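Local coordinates for folylpolyglutamate synthase protein FOLC (Mycobacterium tuberculosis, PDB 2VOS) that probably uses ATP to join L-glutamate to dihydropteroate and to tetrahydrofolates, yielding dihydrofolate and folylpolyglutamates, at residues L47-A52 and A132-Q137; G178-A183 and L246-R251; G284-I289 and S308-F313; A352-A357 and G383-D388. All coordinates share one frame; numbering follows the deposited sequence. Where two conformers were deposited one is given.

The four contacts illustrate how one ligase chain holds its nucleotide and metal at a junction while the rest of the fold is built at a distance. Contact 4 lies at the active site, where His354 binds magnesium beside ADP. Contacts 1 and 2 are direct neighbours: CD2 of Leu47 lies 3.3 Å from O of Asp182, although the two centres are about 23 Å apart. At the nearest atoms contact 2 comes within about 11 Å of contact 4, contact 1 within about 18 Å. Contact 3 stands alone, its nearest atoms about 12 Å from contact 2 and 20 Å from contact 1. Its centre is about 32 Å from that of contact 4, on the opposite side of the chain's centre.

Contact 1 (L47-A52 and A132-Q137); sequences LTRISA and ALIDQQ
Two torsions of Ile134 decide how it meets Arg49 and Ala52. With chi1 at -62°, CG2 lies anti to the backbone N, and this branch is the one offered to Arg49; with chi2 at -53°, the other branch folds back and delivers CD1 to Ala52. A single beta-branched residue thus touches two positions one helical turn apart. CD1 meets CB of Ala52 at 3.6 Å, methyl against methyl, and comes within 4.0 Å of that residue's C atom. CG2 rests more loosely on the shoulder of Arg49, 4.1 Å from its CB and 4.0 Å from its O. The Arg49 and Ile134 side chains cross obliquely, and only the first carbons of the arginine take part. Its guanidinium bends off at chi3 and serves elsewhere, with NH2 in a salt bridge to Glu153 and also bonded to the carbonyl O of Arg42. Between the segments the contact is van der Waals packing, mostly of aliphatic carbons with CG2 also against the Arg49 carbonyl O, a small isoleucine-centred patch between two helices whose closest CA atoms, those of Arg49 and Ile134, are 6.7 Å apart. The patch runs on along helix 48-56, where Ile134 also touches Leu53 and Leu56, and Leu133 touches Leu56. Next along helix 117-140, Asp135 forms a salt bridge with Arg37, and Met149, from the loop ahead of helix 151-165, also packs on Ile134.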
loop_
_atom_site.group_PDB
_atom_site.type_symbol
_atom_site.label_atom_id
_atom_site.label_comp_id
_atom_site.label_asym_id
_atom_site.label_seq_id
_atom_site.Cartn_x
_atom_site.Cartn_y
_atom_site.Cartn_z
ATOM N N LEU A 47 5.430 18.663 12.969
ATOM C CA LEU A 47 6.585 17.953 12.359
ATOM C C LEU A 47 7.916 18.362 12.968
ATOM O O LEU A 47 8.970 18.312 12.329
ATOM C CB LEU A 47 6.619 18.154 10.851
ATOM C CG LEU A 47 5.324 17.685 10.197
ATOM C CD1 LEU A 47 5.165 18.195 8.791
ATOM C CD2 LEU A 47 5.296 16.182 10.222
ATOM N N THR A 48 7.848 18.770 14.231
ATOM C CA THR A 48 8.978 19.360 14.930
ATOM C C THR A 48 10.142 18.390 15.083
ATOM O O THR A 48 11.296 18.733 14.800
ATOM C CB THR A 48 8.536 19.926 16.308
ATOM O OG1 THR A 48 7.822 21.155 16.081
ATOM C CG2 THR A 48 9.738 20.237 17.149
ATOM N N ARG A 49 9.844 17.178 15.533
ATOM C CA ARG A 49 10.894 16.199 15.772
ATOM C C ARG A 49 11.554 15.751 14.481
ATOM O O ARG A 49 12.792 15.735 14.381
ATOM C CB ARG A 49 10.332 14.987 16.523
ATOM C CG ARG A 49 10.084 15.218 18.014
ATOM C CD ARG A 49 9.575 13.915 18.711
ATOM N NE ARG A 49 8.555 13.162 17.960
ATOM C CZ ARG A 49 7.234 13.244 18.150
ATOM N NH1 ARG A 49 6.708 14.063 19.072
ATOM N NH2 ARG A 49 6.419 12.513 17.404
ATOM N N ILE A 50 10.761 15.323 13.492
ATOM C CA ILE A 50 11.352 14.783 12.263
ATOM C C ILE A 50 12.063 15.939 11.524
ATOM O O ILE A 50 13.135 15.753 10.959
ATOM C CB ILE A 50 10.274 14.119 11.372
ATOM C CG1 ILE A 50 10.910 13.437 10.149
ATOM C CG2 ILE A 50 9.256 15.140 10.870
ATOM C CD1 ILE A 50 11.762 12.274 10.513
ATOM N N SER A 51 11.490 17.158 11.532
ATOM C CA SER A 51 12.229 18.301 10.969
ATOM C C SER A 51 13.573 18.561 11.650
ATOM O O SER A 51 14.568 18.803 10.977
ATOM C CB SER A 51 11.421 19.582 11.009
ATOM O OG SER A 51 10.282 19.442 10.188
ATOM N N ALA A 52 13.586 18.556 12.982
ATOM C CA ALA A 52 14.822 18.734 13.705
ATOM C C ALA A 52 15.839 17.655 13.337
ATOM O O ALA A 52 17.025 17.947 13.168
ATOM C CB ALA A 52 14.565 18.755 15.228
ATOM N N ALA A 132 18.904 9.778 19.085
ATOM C CA ALA A 132 19.033 9.881 20.574
ATOM C C ALA A 132 19.028 11.349 21.023
ATOM O O ALA A 132 18.474 11.714 22.054
ATOM C CB ALA A 132 20.321 9.219 21.054
ATOM N N LEU A 133 19.673 12.204 20.237
ATOM C CA LEU A 133 19.793 13.603 20.632
ATOM C C LEU A 133 18.431 14.282 20.551
ATOM O O LEU A 133 18.054 15.025 21.452
ATOM C CB LEU A 133 20.810 14.312 19.739
ATOM C CG LEU A 133 21.146 15.754 20.110
ATOM C CD1 LEU A 133 21.673 15.840 21.569
ATOM C CD2 LEU A 133 22.188 16.298 19.121
ATOM N N ILE A 134 17.690 14.030 19.480
ATOM C CA ILE A 134 16.320 14.548 19.373
ATOM C C ILE A 134 15.429 13.969 20.469
ATOM O O ILE A 134 14.626 14.713 21.062
ATOM C CB ILE A 134 15.663 14.286 17.987
ATOM C CG1 ILE A 134 16.434 14.971 16.857
ATOM C CG2 ILE A 134 14.189 14.765 17.980
ATOM C CD1 ILE A 134 16.684 16.479 17.086
ATOM N N ASP A 135 15.555 12.664 20.749
ATOM C CA ASP A 135 14.769 12.015 21.825
ATOM C C ASP A 135 14.998 12.776 23.131
ATOM O O ASP A 135 14.069 13.007 23.865
ATOM C CB ASP A 135 15.182 10.546 22.106
ATOM C CG ASP A 135 14.672 9.529 21.073
ATOM O OD1 ASP A 135 13.651 9.730 20.369
ATOM O OD2 ASP A 135 15.311 8.472 20.964
ATOM N N GLN A 136 16.248 13.119 23.430
ATOM C CA GLN A 136 16.598 13.791 24.694
ATOM C C GLN A 136 16.167 15.284 24.708
ATOM O O GLN A 136 15.637 15.765 25.714
ATOM C CB GLN A 136 18.101 13.649 25.015
ATOM N N GLN A 137 16.435 16.006 23.607
ATOM C CA GLN A 137 16.056 17.410 23.491
ATOM C C GLN A 137 14.535 17.549 23.535
ATOM O O GLN A 137 14.005 18.535 24.079
ATOM C CB GLN A 137 16.621 18.037 22.219
ATOM C CG GLN A 137 18.015 18.605 22.385
ATOM C CD GLN A 137 18.674 18.981 21.049
ATOM O OE1 GLN A 137 18.018 19.112 19.990
ATOM N NE2 GLN A 137 19.996 19.148 21.097
#

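Contact 2 (G178-A183 and L246-R251); sequences GGRWDA and LAESVR
Arg180 and Glu248 form a salt bridge through a single pair of atoms, NH2 and OE1, 2.8 Å apart. The hydrogen bond within it is weak, because the N-H points well off the acceptor at 121°. OE1 sits at the edge of the guanidinium, near its plane, yet the carboxylate is turned 86° from that plane, so the two flat groups do not form the paired, side-by-side arrangement in which two nitrogens meet two oxygens. NH2 has a second acceptor in the carbonyl O of Gly214, which helps to fix the guanidinium between helix 209-217 and helix 239-251. Each side chain reaches out with a bend, the arginine at chi3 and the glutamate at chi2, and they cross at about a right angle. Arg180 belongs to a type I beta turn running from Gly179 to Asp182, closed by the bond from Asp182 N to Gly179 O at 3.1 Å. This turn lies in the long loop between strands 170-174 and 191-194 of the P-loop NTPase-like Mur ligase middle domain, whereas Glu248 rides on the helix that leads into the edge strand 255-258. Further out, CG of Arg180 lies over the centre of the Trp181 ring, 3.8 Å above its plane, and the indole also touches Pro45 and Glu215. On the helix side, Glu248 packs against Ala217, while Leu246 and Ser249 face Val256.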
loop_
_atom_site.group_PDB
_atom_site.type_symbol
_atom_site.label_atom_id
_atom_site.label_comp_id
_atom_site.label_asym_id
_atom_site.label_seq_id
_atom_site.Cartn_x
_atom_site.Cartn_y
_atom_site.Cartn_z
ATOM N N GLY A 178 -2.558 9.725 6.521
ATOM C CA GLY A 178 -3.012 11.139 6.303
ATOM C C GLY A 178 -2.089 11.814 5.284
ATOM O O GLY A 178 -2.003 11.356 4.146
ATOM N N GLY A 179 -1.340 12.844 5.686
ATOM C CA GLY A 179 -0.453 13.524 4.747
ATOM C C GLY A 179 0.119 14.767 5.356
ATOM O O GLY A 179 1.331 14.860 5.574
ATOM N N ARG A 180 -0.775 15.715 5.683
ATOM C CA ARG A 180 -0.380 17.021 6.174
ATOM C C ARG A 180 0.587 16.904 7.343
ATOM O O ARG A 180 1.545 17.675 7.407
ATOM C CB ARG A 180 -1.592 17.828 6.652
ATOM C CG ARG A 180 -1.236 19.300 6.873
ATOM C CD ARG A 180 -2.496 20.200 7.009
ATOM N NE ARG A 180 -3.427 20.091 5.885
ATOM C CZ ARG A 180 -3.267 20.765 4.754
ATOM N NH1 ARG A 180 -2.211 21.546 4.646
ATOM N NH2 ARG A 180 -4.133 20.644 3.727
ATOM N N TRP A 181 0.320 15.980 8.269
ATOM C CA TRP A 181 1.132 15.892 9.497
ATOM C C TRP A 181 1.897 14.589 9.546
ATOM O O TRP A 181 2.351 14.197 10.613
ATOM C CB TRP A 181 0.286 16.071 10.771
ATOM C CG TRP A 181 -0.445 17.421 10.763
ATOM C CD1 TRP A 181 0.107 18.685 10.919
ATOM C CD2 TRP A 181 -1.825 17.632 10.503
ATOM N NE1 TRP A 181 -0.868 19.647 10.824
ATOM C CE2 TRP A 181 -2.055 19.028 10.532
ATOM C CE3 TRP A 181 -2.894 16.777 10.286
ATOM C CZ2 TRP A 181 -3.301 19.576 10.350
ATOM C CZ3 TRP A 181 -4.136 17.333 10.086
ATOM C CH2 TRP A 181 -4.335 18.712 10.133
ATOM N N ASP A 182 2.068 13.932 8.389
ATOM C CA ASP A 182 2.784 12.646 8.333
ATOM C C ASP A 182 4.299 12.935 8.357
ATOM O O ASP A 182 4.735 13.946 7.804
ATOM C CB ASP A 182 2.434 11.910 7.003
ATOM C CG ASP A 182 3.055 10.546 6.935
ATOM O OD1 ASP A 182 2.600 9.687 7.742
ATOM O OD2 ASP A 182 4.043 10.380 6.160
ATOM N N ALA A 183 5.099 12.038 8.932
ATOM C CA ALA A 183 6.546 12.234 9.027
ATOM C C ALA A 183 7.214 12.432 7.646
ATOM O O ALA A 183 8.250 13.077 7.563
ATOM C CB ALA A 183 7.230 11.014 9.797
ATOM N N LEU A 246 -8.860 20.090 -5.151
ATOM C CA LEU A 246 -8.639 21.190 -6.109
ATOM C C LEU A 246 -8.401 22.525 -5.379
ATOM O O LEU A 246 -7.544 23.349 -5.764
ATOM C CB LEU A 246 -9.829 21.327 -7.075
ATOM C CG LEU A 246 -10.094 20.120 -7.989
ATOM C CD1 LEU A 246 -11.388 20.274 -8.833
ATOM C CD2 LEU A 246 -8.896 19.876 -8.889
ATOM N N ALA A 247 -9.178 22.744 -4.318
ATOM C CA ALA A 247 -9.001 23.955 -3.466
ATOM C C ALA A 247 -7.573 24.034 -2.903
ATOM O O ALA A 247 -6.912 25.075 -2.992
ATOM C CB ALA A 247 -10.003 23.952 -2.362
ATOM N N GLU A 248 -7.093 22.924 -2.343
ATOM C CA GLU A 248 -5.764 22.885 -1.784
ATOM C C GLU A 248 -4.711 23.000 -2.877
ATOM O O GLU A 248 -3.621 23.505 -2.655
ATOM C CB GLU A 248 -5.581 21.572 -1.006
ATOM C CG GLU A 248 -6.693 21.315 0.049
ATOM C CD GLU A 248 -6.597 22.276 1.243
ATOM O OE1 GLU A 248 -5.563 22.220 1.950
ATOM O OE2 GLU A 248 -7.536 23.083 1.452
ATOM N N SER A 249 -5.017 22.509 -4.075
ATOM C CA SER A 249 -4.044 22.599 -5.159
ATOM C C SER A 249 -3.932 24.068 -5.588
ATOM O O SER A 249 -2.862 24.529 -6.023
ATOM C CB SER A 249 -4.470 21.732 -6.355
ATOM O OG SER A 249 -4.503 20.339 -6.039
ATOM N N VAL A 250 -5.056 24.778 -5.524
ATOM C CA VAL A 250 -5.054 26.234 -5.782
ATOM C C VAL A 250 -4.223 26.958 -4.699
ATOM O O VAL A 250 -3.389 27.815 -4.999
ATOM C CB VAL A 250 -6.495 26.816 -5.816
ATOM C CG1 VAL A 250 -6.476 28.353 -5.813
ATOM C CG2 VAL A 250 -7.282 26.283 -6.996
ATOM N N ARG A 251 -4.421 26.592 -3.432
ATOM C CA ARG A 251 -3.609 27.232 -2.374
ATOM C C ARG A 251 -2.113 26.968 -2.535
ATOM O O ARG A 251 -1.313 27.863 -2.236
ATOM C CB ARG A 251 -4.096 26.903 -0.954
#

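Contact 3 (G284-I289 and S308-F313); sequences GVYSDI and SVEAFF
Tyr286 and Glu310 reach for each other from opposite directions, one from a strand and one from a helix. The strand, 284-291, is an outer member of a three-stranded antiparallel sheet and forms a beta hairpin with strand 274-281; the helix, 296-312, follows it in the chain. Glu310 is stretched out beyond CG (chi2 -178°), which carries its carboxylate across to the phenol. The two flat groups stand steeply to one another, their planes 76° apart. Relative to the ring, OE2 lies at the edge, near the plane, on the CE2 side of the hydroxyl. Relative to the carboxylate, the hydroxyl arrives on the anti side of OE2, 34° out of plane, and donates its proton over 2.7 Å. Both residues are buried, and the acid has further donors: the backbone N of Leu282 bonds to OE1 and that of Gly283 to OE2, so the carboxylate ties the hairpin turn to the helix. Such a set of donors would probably stabilise the negative charge. Tyr286 OH is itself met by the backbone N of Leu321, while CE2 of the ring lies 3.3 Å from Glu310 OE2.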
loop_
_atom_site.group_PDB
_atom_site.type_symbol
_atom_site.label_atom_id
_atom_site.label_comp_id
_atom_site.label_asym_id
_atom_site.label_seq_id
_atom_site.Cartn_x
_atom_site.Cartn_y
_atom_site.Cartn_z
ATOM N N GLY A 284 0.117 11.323 -24.331
ATOM C CA GLY A 284 -0.528 10.637 -25.450
ATOM C C GLY A 284 -1.014 9.229 -25.109
ATOM O O GLY A 284 -1.087 8.845 -23.936
ATOM N N VAL A 285 -1.319 8.444 -26.134
ATOM C CA VAL A 285 -1.832 7.110 -25.936
ATOM C C VAL A 285 -0.702 6.064 -25.922
ATOM O O VAL A 285 0.140 6.026 -26.813
ATOM C CB VAL A 285 -2.836 6.767 -27.037
ATOM C CG1 VAL A 285 -3.400 5.344 -26.872
ATOM C CG2 VAL A 285 -3.955 7.812 -27.049
ATOM N N TYR A 286 -0.673 5.214 -24.896
ATOM C CA TYR A 286 0.278 4.142 -24.826
ATOM C C TYR A 286 -0.515 2.839 -24.935
ATOM O O TYR A 286 -1.423 2.624 -24.157
ATOM C CB TYR A 286 1.037 4.195 -23.500
ATOM C CG TYR A 286 1.786 5.515 -23.222
ATOM C CD1 TYR A 286 3.153 5.652 -23.479
ATOM C CD2 TYR A 286 1.120 6.602 -22.725
ATOM C CE1 TYR A 286 3.837 6.878 -23.229
ATOM C CE2 TYR A 286 1.783 7.828 -22.479
ATOM C CZ TYR A 286 3.149 7.945 -22.707
ATOM O OH TYR A 286 3.797 9.147 -22.407
ATOM N N SER A 287 -0.152 1.957 -25.875
ATOM C CA SER A 287 -0.944 0.733 -26.202
ATOM C C SER A 287 -0.259 -0.576 -25.816
ATOM O O SER A 287 0.923 -0.581 -25.645
ATOM C CB SER A 287 -1.193 0.694 -27.710
ATOM O OG SER A 287 -1.868 1.892 -28.090
ATOM N N ASP A 288 -1.012 -1.672 -25.745
ATOM C CA ASP A 288 -0.475 -3.003 -25.474
ATOM C C ASP A 288 0.376 -3.037 -24.213
ATOM O O ASP A 288 1.454 -3.631 -24.194
ATOM C CB ASP A 288 0.374 -3.514 -26.641
ATOM C CG ASP A 288 0.522 -5.114 -26.651
ATOM O OD1 ASP A 288 -0.452 -5.838 -26.187
ATOM O OD2 ASP A 288 1.594 -5.649 -27.164
ATOM N N ILE A 289 -0.096 -2.374 -23.169
ATOM C CA ILE A 289 0.549 -2.471 -21.898
ATOM C C ILE A 289 0.098 -3.761 -21.192
ATOM O O ILE A 289 -1.085 -3.888 -20.838
ATOM C CB ILE A 289 0.222 -1.281 -21.045
ATOM C CG1 ILE A 289 0.895 -0.044 -21.651
ATOM C CG2 ILE A 289 0.772 -1.505 -19.602
ATOM C CD1 ILE A 289 0.361 1.256 -21.101
ATOM N N SER A 308 1.827 10.295 -13.148
ATOM C CA SER A 308 2.774 10.835 -12.164
ATOM C C SER A 308 4.223 10.843 -12.698
ATOM O O SER A 308 4.990 11.779 -12.458
ATOM C CB SER A 308 2.736 9.998 -10.873
ATOM O OG SER A 308 1.421 10.012 -10.333
ATOM N N VAL A 309 4.600 9.773 -13.388
ATOM C CA VAL A 309 5.967 9.661 -13.914
ATOM C C VAL A 309 6.126 10.632 -15.106
ATOM O O VAL A 309 7.181 11.286 -15.252
ATOM C CB VAL A 309 6.312 8.237 -14.288
ATOM C CG1 VAL A 309 7.623 8.220 -15.083
ATOM C CG2 VAL A 309 6.463 7.420 -12.993
ATOM N N GLU A 310 5.060 10.766 -15.908
ATOM C CA GLU A 310 5.030 11.730 -17.019
ATOM C C GLU A 310 5.214 13.123 -16.455
ATOM O O GLU A 310 6.033 13.911 -16.980
ATOM C CB GLU A 310 3.705 11.654 -17.768
ATOM C CG GLU A 310 3.629 10.445 -18.683
ATOM C CD GLU A 310 2.330 10.442 -19.429
ATOM O OE1 GLU A 310 1.277 10.447 -18.757
ATOM O OE2 GLU A 310 2.342 10.565 -20.680
ATOM N N ALA A 311 4.458 13.443 -15.412
ATOM C CA ALA A 311 4.520 14.778 -14.782
ATOM C C ALA A 311 5.928 15.051 -14.263
ATOM O O ALA A 311 6.495 16.114 -14.529
ATOM C CB ALA A 311 3.558 14.881 -13.626
ATOM N N PHE A 312 6.502 14.075 -13.564
ATOM C CA PHE A 312 7.846 14.185 -13.028
ATOM C C PHE A 312 8.874 14.529 -14.104
ATOM O O PHE A 312 9.738 15.363 -13.887
ATOM C CB PHE A 312 8.267 12.886 -12.330
ATOM C CG PHE A 312 9.618 12.964 -11.739
ATOM C CD1 PHE A 312 9.826 13.587 -10.507
ATOM C CD2 PHE A 312 10.698 12.470 -12.422
ATOM C CE1 PHE A 312 11.122 13.684 -9.977
ATOM C CE2 PHE A 312 11.991 12.548 -11.893
ATOM C CZ PHE A 312 12.209 13.163 -10.677
ATOM N N PHE A 313 8.788 13.872 -15.261
ATOM C CA PHE A 313 9.732 14.134 -16.334
ATOM C C PHE A 313 9.255 15.190 -17.318
ATOM O O PHE A 313 9.891 15.379 -18.325
ATOM C CB PHE A 313 10.057 12.868 -17.113
ATOM C CG PHE A 313 10.924 11.913 -16.348
ATOM C CD1 PHE A 313 10.406 10.713 -15.894
ATOM C CD2 PHE A 313 12.239 12.237 -16.037
ATOM C CE1 PHE A 313 11.207 9.817 -15.179
ATOM C CE2 PHE A 313 13.040 11.330 -15.303
ATOM C CZ PHE A 313 12.509 10.147 -14.878
#

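Contact 4 (A352-A357 and G383-D388); sequences AAHNPA and GDKDVD. With MG (magnesium ion), chain C; ADP (adenosine-5'-diphosphate), chain B.
His354, which packs on Lys385, gives its NE2 to magnesium at 2.1 Å, and Asp200 is the other protein ligand of the metal. Water 2 and water 3 also bind the ion, and water 3 donates a hydrogen bond to O2B of ADP, linking metal and nucleotide indirectly. The far side of the imidazole is held as well: ND1 donates to O of Ala352 over 2.9 Å at 150°, which, with the metal bond, helps to fix the rotation of the ring. A chi1 of 59°, with CG between the backbone N and carbonyl carbon, brings ND1 back to Ala352 and leaves NE2 for the metal. Lys385 bends at chi2 and passes obliquely by, with CE 3.7 Å from CD2 of His354 and CG 3.5 Å from His354 O. Its ammonium forms a salt bridge with OD1 of Asp200, the carboxylate whose other oxygen binds magnesium, so this lysine is a second-shell residue that probably helps to position this metal ligand. Water 1 joins the backbones, donating to His354 O and accepting from Asp386 N at 2.8 Å. Beyond it, the ring of Pro356 crosses Asp386 at about a right angle, CG of Pro356 lying 3.4 Å from OD2 of Asp386. Asn355 and Asp386 are both N-caps, their OD1 atoms bonded to Gly358 N and Gly389 N respectively. The contact thus joins the starts of helices 356-368 and 387-394, which follow strands 347-350 and 374-379 of the C-terminal glutamate ligase domain; Val387 packs on helix 414-425, and His354 on Val472 of helix 472-481.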
loop_
_atom_site.group_PDB
_atom_site.type_symbol
_atom_site.label_atom_id
_atom_site.label_comp_id
_atom_site.label_asym_id
_atom_site.label_seq_id
_atom_site.Cartn_x
_atom_site.Cartn_y
_atom_site.Cartn_z
ATOM N N ALA A 352 -4.171 -7.920 0.944
ATOM C CA ALA A 352 -4.084 -7.043 2.090
ATOM C C ALA A 352 -5.406 -6.268 2.369
ATOM O O ALA A 352 -5.426 -5.451 3.312
ATOM C CB ALA A 352 -2.951 -6.020 1.874
ATOM N N ALA A 353 -6.470 -6.484 1.586
ATOM C CA ALA A 353 -7.696 -5.697 1.767
ATOM C C ALA A 353 -8.061 -5.561 3.244
ATOM O O ALA A 353 -8.150 -6.547 3.968
ATOM C CB ALA A 353 -8.856 -6.315 1.008
ATOM N N HIS A 354 -8.291 -4.329 3.679
ATOM C CA HIS A 354 -8.579 -4.066 5.084
ATOM C C HIS A 354 -9.529 -2.845 5.213
ATOM O O HIS A 354 -9.584 -2.168 6.281
ATOM C CB HIS A 354 -7.301 -3.821 5.879
ATOM C CG HIS A 354 -6.515 -2.671 5.378
ATOM N ND1 HIS A 354 -5.440 -2.829 4.533
ATOM C CD2 HIS A 354 -6.662 -1.341 5.560
ATOM C CE1 HIS A 354 -4.933 -1.647 4.251
ATOM N NE2 HIS A 354 -5.654 -0.730 4.860
ATOM N N ASN A 355 -10.288 -2.589 4.143
ATOM C CA ASN A 355 -11.347 -1.592 4.228
ATOM C C ASN A 355 -12.421 -1.944 3.177
ATOM O O ASN A 355 -12.210 -2.817 2.341
ATOM C CB ASN A 355 -10.813 -0.148 4.051
ATOM C CG ASN A 355 -10.372 0.159 2.562
ATOM O OD1 ASN A 355 -10.116 -0.754 1.810
ATOM N ND2 ASN A 355 -10.361 1.417 2.163
ATOM N N PRO A 356 -13.580 -1.269 3.225
ATOM C CA PRO A 356 -14.674 -1.678 2.327
ATOM C C PRO A 356 -14.301 -1.509 0.862
ATOM O O PRO A 356 -14.540 -2.428 0.096
ATOM C CB PRO A 356 -15.819 -0.741 2.699
ATOM C CG PRO A 356 -15.602 -0.544 4.198
ATOM C CD PRO A 356 -14.059 -0.394 4.306
ATOM N N ALA A 357 -13.739 -0.359 0.471
ATOM C CA ALA A 357 -13.291 -0.187 -0.916
ATOM C C ALA A 357 -12.327 -1.308 -1.396
ATOM O O ALA A 357 -12.515 -1.824 -2.503
ATOM C CB ALA A 357 -12.666 1.173 -1.146
ATOM N N GLY A 383 -8.766 -4.085 14.713
ATOM C CA GLY A 383 -9.946 -3.596 15.445
ATOM C C GLY A 383 -10.400 -2.191 15.061
ATOM O O GLY A 383 -11.524 -1.777 15.406
ATOM N N ASP A 384 -9.539 -1.439 14.373
ATOM C CA ASP A 384 -9.844 -0.052 14.009
ATOM C C ASP A 384 -10.451 0.069 12.597
ATOM O O ASP A 384 -10.687 1.186 12.135
ATOM C CB ASP A 384 -8.602 0.836 14.115
ATOM C CG ASP A 384 -7.561 0.469 13.057
ATOM O OD1 ASP A 384 -7.292 -0.756 12.947
ATOM O OD2 ASP A 384 -7.087 1.365 12.274
ATOM N N LYS A 385 -10.711 -1.067 11.944
ATOM C CA LYS A 385 -11.322 -1.094 10.595
ATOM C C LYS A 385 -12.837 -1.198 10.534
ATOM O O LYS A 385 -13.536 -1.578 11.511
ATOM C CB LYS A 385 -10.733 -2.244 9.746
ATOM C CG LYS A 385 -9.234 -2.257 9.765
ATOM C CD LYS A 385 -8.661 -0.889 9.467
ATOM C CE LYS A 385 -7.143 -1.064 9.257
ATOM N NZ LYS A 385 -6.367 0.213 9.186
ATOM N N ASP A 386 -13.379 -0.900 9.361
ATOM C CA ASP A 386 -14.798 -1.100 9.152
ATOM C C ASP A 386 -15.018 -2.586 8.853
ATOM O O ASP A 386 -15.231 -2.988 7.704
ATOM C CB ASP A 386 -15.291 -0.218 8.009
ATOM C CG ASP A 386 -16.794 -0.325 7.804
ATOM O OD1 ASP A 386 -17.467 -1.145 8.488
ATOM O OD2 ASP A 386 -17.303 0.444 6.967
ATOM N N VAL A 387 -14.985 -3.395 9.908
ATOM C CA VAL A 387 -15.188 -4.853 9.806
ATOM C C VAL A 387 -16.477 -5.232 9.092
ATOM O O VAL A 387 -16.468 -6.069 8.184
ATOM C CB VAL A 387 -15.198 -5.500 11.207
ATOM C CG1 VAL A 387 -15.115 -7.015 11.080
ATOM C CG2 VAL A 387 -14.008 -4.946 12.000
ATOM N N ASP A 388 -17.585 -4.621 9.494
ATOM C CA ASP A 388 -18.881 -4.958 8.866
ATOM C C ASP A 388 -18.904 -4.623 7.335
ATOM O O ASP A 388 -19.377 -5.433 6.528
ATOM C CB ASP A 388 -20.028 -4.267 9.605
ATOM C CG ASP A 388 -21.374 -4.672 9.071
ATOM O OD1 ASP A 388 -21.746 -5.872 9.241
ATOM O OD2 ASP A 388 -22.058 -3.782 8.492
HETATM MG MG MG C . -5.243 1.269 4.658
HETATM P PB ADP B . -2.395 1.315 0.352
HETATM O O1B ADP B . -0.892 1.397 0.283
HETATM O O2B ADP B . -2.891 0.688 1.625
HETATM O O3B ADP B . -3.148 2.551 -0.038
HETATM P PA ADP B . -2.213 -1.003 -1.487
HETATM O O1A ADP B . -1.328 -1.670 -0.444
HETATM O O2A ADP B . -1.889 -0.913 -2.970
HETATM O O3A ADP B . -2.877 0.363 -0.875
HETATM O "O5'" ADP B . -3.537 -1.945 -1.466
HETATM C "C5'" ADP B . -4.170 -2.446 -0.279
HETATM C "C4'" ADP B . -5.413 -3.221 -0.769
HETATM O "O4'" ADP B . -6.343 -2.281 -1.376
HETATM C "C3'" ADP B . -5.143 -4.184 -1.923
HETATM O "O3'" ADP B . -5.008 -5.511 -1.456
HETATM C "C2'" ADP B . -6.351 -4.208 -2.816
HETATM O "O2'" ADP B . -7.360 -5.036 -2.141
HETATM C "C1'" ADP B . -6.907 -2.825 -2.595
HETATM N N9 ADP B . -6.574 -1.796 -3.622
HETATM C C8 ADP B . -5.366 -1.374 -4.126
HETATM N N7 ADP B . -5.566 -0.352 -5.009
HETATM C C5 ADP B . -6.898 -0.053 -4.974
HETATM C C6 ADP B . -7.788 0.923 -5.612
HETATM N N6 ADP B . -7.306 1.830 -6.488
HETATM N N1 ADP B . -9.091 0.823 -5.323
HETATM C C2 ADP B . -9.663 -0.096 -4.502
HETATM N N3 ADP B . -8.911 -1.018 -3.844
HETATM C C4 ADP B . -7.558 -1.018 -4.081
HETATM O O HOH W 1 -11.627 -0.173 7.234
HETATM O O HOH W 2 -4.502 1.365 6.423
HETATM O O HOH W 3 -5.563 0.865 2.357
#